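Long-range contact in spindle pole body component (PDB 6L82), which is the N-terminal piece of a fungal GCP5, a gamma-tubulin complex protein that probably binds gamma-tubulin and microtubule minus ends: residues Leu9-Val20 against Cys37-Arg46. Sequence-based numbering, arbitrary orientation.
Sequences LAQLGALADDLV and CRDFVLRSLR
Leu42 pushes its isobutyl end as a knob into a hole formed by Leu9, Leu12, Gly13 and Ala16. Its CD2 lies 3.5 Å from Leu9 CD1 and 3.6 Å from Leu12 CB, and Leu9 and Leu42 run past each other in opposite directions. The other branch of Leu9, CD2, touches CG of the poorly ordered Arg46. At the centre, Ala16 CB rests on Val41 CG1 at 3.9 Å. Toward the far end, Val20 CG2, placed beside its own backbone N while CG1 is anti to it (chi1 166°), meets Cys37 CB at 3.6 Å. Helices 5-23 and 31-45 are consecutive and cross steeply, the first two of this all-helical N-terminal GCP5 fragment; the axes of segments 9-20 and 37-45 come to 9.0 Å at closest approach, with 123° between their directions. Along one border, Arg38 reaches across Ala16 to Asp17 with its chain bent at the second torsion. Asp17 OD1 lies over one guanidinium face, offset toward its rim, the two planes 25° apart, and Asp17 OD2 stands 3.5 Å from Arg38 NE in a salt bridge of charges alone. Arg38 NE instead gives a weak hydrogen bond to Gly13 O at 3.4 Å. A leucine in place of Arg38 would probably leave the Asp17 carboxylate, 3.1 Å from Gly13 O through its OD1, without its opposing charge. On the adjoining surface, Phe40 and Ser44 pack against a chain of another protein, and Ser44 OG donates to Phe40 O.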
loop_
_atom_site.group_PDB
_atom_site.type_symbol
_atom_site.label_atom_id
_atom_site.label_comp_id
_atom_site.label_asym_id
_atom_site.label_seq_id
_atom_site.Cartn_x
_atom_site.Cartn_y
_atom_site.Cartn_z
ATOM N N LEU A 9 9.843 13.506 -8.896
ATOM C CA LEU A 9 8.943 14.149 -7.948
ATOM C C LEU A 9 7.721 14.737 -8.652
ATOM O O LEU A 9 6.595 14.569 -8.176
ATOM C CB LEU A 9 9.690 15.207 -7.131
ATOM C CG LEU A 9 10.491 14.677 -5.918
ATOM C CD1 LEU A 9 9.668 13.730 -5.056
ATOM C CD2 LEU A 9 11.774 13.990 -6.321
ATOM N N ALA A 10 7.914 15.393 -9.803
ATOM C CA ALA A 10 6.776 15.926 -10.552
ATOM C C ALA A 10 5.749 14.846 -10.867
ATOM O O ALA A 10 4.545 15.123 -10.899
ATOM C CB ALA A 10 7.251 16.573 -11.855
ATOM N N GLN A 11 6.210 13.618 -11.109
ATOM C CA GLN A 11 5.361 12.500 -11.490
ATOM C C GLN A 11 4.613 11.910 -10.310
ATOM O O GLN A 11 3.560 11.291 -10.498
ATOM C CB GLN A 11 6.236 11.446 -12.167
ATOM C CG GLN A 11 5.729 10.041 -12.210
ATOM C CD GLN A 11 6.773 9.116 -12.791
ATOM O OE1 GLN A 11 6.667 7.899 -12.692
ATOM N NE2 GLN A 11 7.797 9.700 -13.412
ATOM N N LEU A 12 5.126 12.093 -9.107
ATOM C CA LEU A 12 4.501 11.549 -7.915
ATOM C C LEU A 12 3.562 12.543 -7.249
ATOM O O LEU A 12 2.794 12.149 -6.357
ATOM C CB LEU A 12 5.582 11.114 -6.920
ATOM C CG LEU A 12 6.013 9.646 -6.870
ATOM C CD1 LEU A 12 6.387 9.107 -8.239
ATOM C CD2 LEU A 12 7.186 9.500 -5.889
ATOM N N GLY A 13 3.603 13.804 -7.686
ATOM C CA GLY A 13 2.914 14.872 -6.974
ATOM C C GLY A 13 1.423 14.635 -6.832
ATOM O O GLY A 13 0.879 14.689 -5.728
ATOM N N ALA A 14 0.745 14.358 -7.948
ATOM C CA ALA A 14 -0.697 14.126 -7.893
ATOM C C ALA A 14 -1.034 12.879 -7.085
ATOM O O ALA A 14 -2.067 12.834 -6.406
ATOM C CB ALA A 14 -1.276 14.011 -9.307
ATOM N N LEU A 15 -0.195 11.845 -7.179
ATOM C CA LEU A 15 -0.436 10.619 -6.431
ATOM C C LEU A 15 -0.166 10.807 -4.941
ATOM O O LEU A 15 -0.854 10.205 -4.105
ATOM C CB LEU A 15 0.416 9.476 -6.997
ATOM C CG LEU A 15 0.107 8.983 -8.410
ATOM C CD1 LEU A 15 1.277 8.211 -8.984
ATOM C CD2 LEU A 15 -1.193 8.133 -8.458
ATOM N N ALA A 16 0.856 11.597 -4.578
ATOM C CA ALA A 16 1.082 11.883 -3.158
ATOM C C ALA A 16 -0.131 12.575 -2.563
ATOM O O ALA A 16 -0.577 12.230 -1.465
ATOM C CB ALA A 16 2.333 12.744 -2.968
ATOM N N ASP A 17 -0.687 13.542 -3.299
ATOM C CA ASP A 17 -1.963 14.170 -2.948
ATOM C C ASP A 17 -3.070 13.144 -2.740
ATOM O O ASP A 17 -3.872 13.265 -1.806
ATOM C CB ASP A 17 -2.407 15.155 -4.044
ATOM C CG ASP A 17 -1.637 16.460 -4.049
ATOM O OD1 ASP A 17 -1.203 16.897 -5.140
ATOM O OD2 ASP A 17 -1.550 17.109 -2.986
ATOM N N ASP A 18 -3.207 12.190 -3.671
ATOM C CA ASP A 18 -4.232 11.154 -3.520
ATOM C C ASP A 18 -4.009 10.373 -2.244
ATOM O O ASP A 18 -4.953 10.109 -1.490
ATOM C CB ASP A 18 -4.243 10.198 -4.717
ATOM C CG ASP A 18 -4.431 10.909 -6.059
ATOM O OD1 ASP A 18 -4.857 12.086 -6.077
ATOM O OD2 ASP A 18 -4.194 10.256 -7.099
ATOM N N LEU A 19 -2.753 10.002 -1.979
ATOM C CA LEU A 19 -2.464 9.178 -0.817
ATOM C C LEU A 19 -2.862 9.918 0.450
ATOM O O LEU A 19 -3.555 9.373 1.316
ATOM C CB LEU A 19 -0.978 8.807 -0.800
ATOM C CG LEU A 19 -0.593 7.532 -0.049
ATOM C CD1 LEU A 19 -1.313 6.317 -0.659
ATOM C CD2 LEU A 19 0.923 7.312 -0.043
ATOM N N VAL A 20 -2.505 11.198 0.531
ATOM C CA VAL A 20 -2.877 11.995 1.688
ATOM C C VAL A 20 -4.393 12.099 1.792
ATOM O O VAL A 20 -4.985 11.785 2.830
ATOM C CB VAL A 20 -2.208 13.371 1.595
ATOM C CG1 VAL A 20 -2.839 14.343 2.590
ATOM C CG2 VAL A 20 -0.697 13.205 1.788
ATOM N N CYS A 37 1.813 16.860 4.943
ATOM C CA CYS A 37 1.733 15.428 4.673
ATOM C C CYS A 37 2.248 15.108 3.276
ATOM O O CYS A 37 2.938 14.105 3.056
ATOM C CB CYS A 37 0.288 14.953 4.824
ATOM S SG CYS A 37 -0.383 15.004 6.508
ATOM N N ARG A 38 1.926 15.954 2.314
ATOM C CA ARG A 38 2.334 15.677 0.948
ATOM C C ARG A 38 3.835 15.843 0.769
ATOM O O ARG A 38 4.485 15.047 0.081
ATOM C CB ARG A 38 1.579 16.594 0.014
ATOM C CG ARG A 38 2.299 16.858 -1.160
ATOM C CD ARG A 38 1.346 16.885 -2.269
ATOM N NE ARG A 38 1.863 17.006 -3.490
ATOM C CZ ARG A 38 2.152 18.084 -3.978
ATOM N NH1 ARG A 38 2.013 19.112 -3.329
ATOM N NH2 ARG A 38 2.609 18.149 -5.120
ATOM N N ASP A 39 4.398 16.904 1.338
ATOM C CA ASP A 39 5.844 17.048 1.324
ATOM C C ASP A 39 6.513 15.865 2.014
ATOM O O ASP A 39 7.533 15.351 1.534
ATOM C CB ASP A 39 6.229 18.375 1.986
ATOM C CG ASP A 39 7.696 18.464 2.291
ATOM O OD1 ASP A 39 8.464 18.772 1.355
ATOM O OD2 ASP A 39 8.079 18.205 3.458
ATOM N N PHE A 40 5.938 15.402 3.134
ATOM C CA PHE A 40 6.472 14.218 3.802
ATOM C C PHE A 40 6.472 13.009 2.878
ATOM O O PHE A 40 7.403 12.194 2.919
ATOM C CB PHE A 40 5.674 13.898 5.064
ATOM C CG PHE A 40 5.781 12.461 5.493
ATOM C CD1 PHE A 40 6.955 11.970 6.037
ATOM C CD2 PHE A 40 4.717 11.597 5.334
ATOM C CE1 PHE A 40 7.057 10.654 6.417
ATOM C CE2 PHE A 40 4.822 10.292 5.722
ATOM C CZ PHE A 40 5.992 9.818 6.261
ATOM N N VAL A 41 5.431 12.857 2.047
ATOM C CA VAL A 41 5.353 11.646 1.226
ATOM C C VAL A 41 6.417 11.674 0.137
ATOM O O VAL A 41 7.099 10.673 -0.119
ATOM C CB VAL A 41 3.954 11.468 0.614
ATOM C CG1 VAL A 41 3.989 10.310 -0.355
ATOM C CG2 VAL A 41 2.925 11.232 1.682
ATOM N N LEU A 42 6.583 12.823 -0.515
ATOM C CA LEU A 42 7.571 12.940 -1.580
ATOM C C LEU A 42 8.985 12.817 -1.041
ATOM O O LEU A 42 9.855 12.223 -1.691
ATOM C CB LEU A 42 7.393 14.269 -2.296
ATOM C CG LEU A 42 6.081 14.349 -3.070
ATOM C CD1 LEU A 42 5.755 15.801 -3.337
ATOM C CD2 LEU A 42 6.227 13.575 -4.341
ATOM N N ARG A 43 9.230 13.367 0.148
ATOM C CA ARG A 43 10.554 13.267 0.750
ATOM C C ARG A 43 10.887 11.824 1.134
ATOM O O ARG A 43 12.007 11.357 0.894
ATOM C CB ARG A 43 10.640 14.191 1.965
ATOM C CG ARG A 43 11.926 14.981 2.047
ATOM C CD ARG A 43 12.146 15.501 3.463
ATOM N NE ARG A 43 11.283 16.631 3.760
ATOM C CZ ARG A 43 11.467 17.449 4.795
ATOM N NH1 ARG A 43 12.486 17.252 5.628
ATOM N NH2 ARG A 43 10.639 18.473 4.997
ATOM N N SER A 44 9.931 11.093 1.718
ATOM C CA SER A 44 10.229 9.727 2.155
ATOM C C SER A 44 10.546 8.801 0.983
ATOM O O SER A 44 11.384 7.905 1.117
ATOM C CB SER A 44 9.061 9.151 2.958
ATOM O OG SER A 44 8.648 10.071 3.954
ATOM N N LEU A 45 9.900 8.995 -0.168
ATOM C CA LEU A 45 10.085 8.097 -1.303
ATOM C C LEU A 45 11.147 8.560 -2.297
ATOM O O LEU A 45 11.459 7.808 -3.228
ATOM C CB LEU A 45 8.762 7.916 -2.047
ATOM C CG LEU A 45 7.505 7.658 -1.218
ATOM C CD1 LEU A 45 6.295 7.750 -2.128
ATOM C CD2 LEU A 45 7.565 6.291 -0.546
ATOM N N ARG A 46 11.699 9.761 -2.127
ATOM C CA ARG A 46 12.610 10.373 -3.096
ATOM C C ARG A 46 13.709 9.430 -3.580
ATOM O O ARG A 46 13.824 9.166 -4.778
ATOM C CB ARG A 46 13.245 11.631 -2.490
ATOM C CG ARG A 46 12.933 12.915 -3.244
ATOM C CD ARG A 46 13.028 14.152 -2.345
ATOM N NE ARG A 46 14.322 14.277 -1.676
ATOM C CZ ARG A 46 14.656 15.285 -0.874
ATOM N NH1 ARG A 46 13.794 16.264 -0.638
ATOM N NH2 ARG A 46 15.855 15.317 -0.310
#